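Local structure of protein angel homolog 2 (Homo sapiens, 6RVZ) at residues Leu103-Glu108 and Asn193-Tyr198. The protein probably binds the 3'-UTRs of mRNAs and probably acts on 2',3'-cyclic phosphate ends of RNA. Numbering follows the deposited sequence.
Sequences LQEVQE and NTHLLY. With MG (magnesium ion), chain C; KL2 (adenosine-2',3'-vanadate), chain B.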
loop_
_atom_site.group_PDB
_atom_site.type_symbol
_atom_site.label_atom_id
_atom_site.label_comp_id
_atom_site.label_asym_id
_atom_site.label_seq_id
_atom_site.Cartn_x
_atom_site.Cartn_y
_atom_site.Cartn_z
ATOM N N LEU A 103 -1.791 -7.431 1.127
ATOM C CA LEU A 103 -2.843 -7.153 2.093
ATOM C C LEU A 103 -2.304 -6.270 3.220
ATOM O O LEU A 103 -1.136 -6.377 3.589
ATOM C CB LEU A 103 -3.370 -8.480 2.653
ATOM C CG LEU A 103 -3.772 -9.533 1.620
ATOM C CD1 LEU A 103 -4.119 -10.843 2.304
ATOM C CD2 LEU A 103 -4.940 -9.057 0.770
ATOM N N GLN A 104 -3.182 -5.410 3.760
ATOM C CA GLN A 104 -2.891 -4.585 4.925
ATOM C C GLN A 104 -3.939 -4.864 6.004
ATOM O O GLN A 104 -5.013 -5.389 5.706
ATOM C CB GLN A 104 -2.869 -3.101 4.543
ATOM C CG GLN A 104 -1.923 -2.776 3.390
ATOM C CD GLN A 104 -2.569 -2.939 2.035
ATOM O OE1 GLN A 104 -3.744 -2.627 1.844
ATOM N NE2 GLN A 104 -1.800 -3.426 1.075
ATOM N N GLU A 105 -3.604 -4.504 7.253
ATOM C CA GLU A 105 -4.430 -4.738 8.432
ATOM C C GLU A 105 -4.765 -6.225 8.565
ATOM O O GLU A 105 -5.906 -6.597 8.840
ATOM C CB GLU A 105 -5.699 -3.883 8.406
ATOM C CG GLU A 105 -5.440 -2.393 8.509
ATOM C CD GLU A 105 -6.669 -1.567 8.854
ATOM O OE1 GLU A 105 -7.563 -2.094 9.545
ATOM O OE2 GLU A 105 -6.728 -0.399 8.430
ATOM N N VAL A 106 -3.741 -7.065 8.385
ATOM C CA VAL A 106 -3.850 -8.503 8.566
ATOM C C VAL A 106 -3.548 -8.812 10.031
ATOM O O VAL A 106 -2.395 -8.745 10.452
ATOM C CB VAL A 106 -2.896 -9.246 7.608
ATOM C CG1 VAL A 106 -2.921 -10.752 7.828
ATOM C CG2 VAL A 106 -3.187 -8.916 6.152
ATOM N N GLN A 107 -4.601 -9.134 10.797
ATOM C CA GLN A 107 -4.494 -9.358 12.231
ATOM C C GLN A 107 -3.802 -10.699 12.483
ATOM O O GLN A 107 -4.146 -11.698 11.856
ATOM C CB GLN A 107 -5.892 -9.304 12.854
ATOM C CG GLN A 107 -5.895 -9.032 14.350
ATOM C CD GLN A 107 -7.279 -8.676 14.834
ATOM O OE1 GLN A 107 -7.811 -7.616 14.512
ATOM N NE2 GLN A 107 -7.876 -9.567 15.608
ATOM N N GLU A 108 -2.834 -10.712 13.413
ATOM C CA GLU A 108 -1.947 -11.851 13.620
ATOM C C GLU A 108 -2.742 -13.104 13.987
ATOM O O GLU A 108 -2.566 -14.146 13.360
ATOM C CB GLU A 108 -0.911 -11.548 14.708
ATOM C CG GLU A 108 -0.107 -12.769 15.143
ATOM C CD GLU A 108 0.871 -12.527 16.280
ATOM O OE1 GLU A 108 0.507 -11.798 17.229
ATOM O OE2 GLU A 108 1.997 -13.063 16.216
ATOM N N ASN A 193 5.045 -3.892 -0.250
ATOM C CA ASN A 193 3.762 -3.630 0.386
ATOM C C ASN A 193 4.023 -2.866 1.687
ATOM O O ASN A 193 5.014 -3.128 2.365
ATOM C CB ASN A 193 2.990 -4.937 0.614
ATOM C CG ASN A 193 1.628 -4.752 1.255
ATOM O OD1 ASN A 193 1.078 -3.655 1.260
ATOM N ND2 ASN A 193 1.072 -5.826 1.789
ATOM N N THR A 194 3.145 -1.911 2.022
ATOM C CA THR A 194 3.257 -1.170 3.271
ATOM C C THR A 194 1.895 -0.636 3.715
ATOM O O THR A 194 0.929 -0.648 2.956
ATOM C CB THR A 194 4.266 -0.015 3.161
ATOM O OG1 THR A 194 4.616 0.407 4.481
ATOM C CG2 THR A 194 3.742 1.172 2.383
ATOM N N HIS A 195 1.857 -0.191 4.977
ATOM C CA HIS A 195 0.778 0.600 5.541
ATOM C C HIS A 195 1.412 1.732 6.351
ATOM O O HIS A 195 1.890 1.503 7.461
ATOM C CB HIS A 195 -0.148 -0.293 6.386
ATOM C CG HIS A 195 -1.419 0.362 6.815
ATOM N ND1 HIS A 195 -2.437 -0.339 7.432
ATOM C CD2 HIS A 195 -1.849 1.639 6.710
ATOM C CE1 HIS A 195 -3.434 0.479 7.695
ATOM N NE2 HIS A 195 -3.099 1.700 7.260
ATOM N N LEU A 196 1.441 2.944 5.776
ATOM C CA LEU A 196 2.124 4.080 6.381
ATOM C C LEU A 196 1.316 4.634 7.556
ATOM O O LEU A 196 0.106 4.416 7.641
ATOM C CB LEU A 196 2.349 5.167 5.322
ATOM C CG LEU A 196 3.322 4.828 4.193
ATOM C CD1 LEU A 196 3.698 6.081 3.416
ATOM C CD2 LEU A 196 4.573 4.144 4.722
ATOM N N LEU A 197 2.015 5.364 8.444
ATOM C CA LEU A 197 1.433 6.026 9.607
ATOM C C LEU A 197 0.148 6.756 9.218
ATOM O O LEU A 197 0.119 7.478 8.225
ATOM C CB LEU A 197 2.457 7.016 10.180
ATOM C CG LEU A 197 1.958 7.914 11.312
ATOM C CD1 LEU A 197 1.562 7.089 12.528
ATOM C CD2 LEU A 197 3.007 8.947 11.689
ATOM N N TYR A 198 -0.904 6.568 10.023
ATOM C CA TYR A 198 -2.192 7.195 9.784
ATOM C C TYR A 198 -2.167 8.667 10.197
ATOM O O TYR A 198 -2.609 9.521 9.431
ATOM C CB TYR A 198 -3.297 6.444 10.530
ATOM C CG TYR A 198 -4.624 7.155 10.531
ATOM C CD1 TYR A 198 -5.416 7.189 9.396
ATOM C CD2 TYR A 198 -5.078 7.821 11.659
ATOM C CE1 TYR A 198 -6.629 7.856 9.380
ATOM C CE2 TYR A 198 -6.289 8.493 11.662
ATOM C CZ TYR A 198 -7.067 8.511 10.518
ATOM O OH TYR A 198 -8.263 9.169 10.515
HETATM MG MG MG C . -8.256 1.099 8.632
HETATM O O2V KL2 B . -7.718 5.105 7.411
HETATM V V KL2 B . -6.695 3.423 7.537
HETATM O "O2'" KL2 B . -7.476 3.068 9.331
HETATM O O1V KL2 B . -5.718 3.827 5.721
HETATM O O3V KL2 B . -7.513 1.624 6.836
HETATM O "O3'" KL2 B . -4.995 3.389 8.582
HETATM C "C3'" KL2 B . -5.205 3.374 9.995
HETATM C "C2'" KL2 B . -6.658 3.637 10.340
HETATM C "C4'" KL2 B . -4.965 2.029 10.654
HETATM C "C5'" KL2 B . -3.484 1.801 10.941
HETATM O "O5'" KL2 B . -3.029 2.711 11.949
HETATM O "O4'" KL2 B . -5.781 2.047 11.843
HETATM C "C1'" KL2 B . -6.874 2.973 11.687
HETATM N N1 KL2 B . -9.137 7.311 13.486
HETATM C C2 KL2 B . -9.425 6.616 12.372
HETATM N N3 KL2 B . -8.746 5.505 12.043
HETATM C C4 KL2 B . -7.741 5.062 12.835
HETATM C C5 KL2 B . -7.425 5.768 13.987
HETATM C C6 KL2 B . -8.144 6.911 14.308
HETATM N N6 KL2 B . -7.853 7.617 15.427
HETATM N N7 KL2 B . -6.403 5.134 14.583
HETATM C C8 KL2 B . -6.107 4.067 13.818
HETATM N N9 KL2 B . -6.909 4.017 12.755
HETATM O O HOH W 1 -1.642 -2.845 8.620
HETATM O O HOH W 2 -8.660 0.265 10.387
HETATM O O HOH W 3 -10.079 2.112 8.471
HETATM O O HOH W 4 -9.171 -0.429 7.387
#
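Glu105 OE2, which lies near the ring edge of His195, is gripped twice: it binds the magnesium ion at 2.1 Å and accepts a hydrogen bond from Asn58 ND2. The carboxylate and the imidazole are nearly coplanar, 8° apart, with OE2 3.5 Å from His195 CE1. Glu105 OE1 is held by Ser61 N and by a metal-bound water, which fixes the rotation of the carboxylate. Three waters and the vanadate ligand's O2' and O3V complete the magnesium shell. His195 NE2 donates to O3' of the ligand at 2.9 Å. At the ring's other nitrogen, a water joins His195 ND1 to Glu105 N. The two strands belong to the two facing sheets of the DNase I-like sandwich, and the site lies at their ends. Strand 100-107 turns here through a G1 beta bulge, Glu105 and Val106 opposite Gly138. Deeper in, Asn193 bridges the sheets. Its CG is anti to the backbone N (chi1 -179°), which carries the amide across to the other strand. Asn193 ND2 donates to Leu103 O at 2.9 Å, from above the carbonyl plane. Gln104 NE2 donates to Asn193 OD1 at 2.9 Å, with the amides turned 84° apart. Tyr198 lies against the adenosine: ligand N3 sits 3.7 Å above its ring plane, offset toward the rim. A serine in place of Tyr198 removes this aromatic face, and the adenine would probably lose its stacking surface and be freer to shift. His418 and Asn238 also hydrogen-bond the ligand.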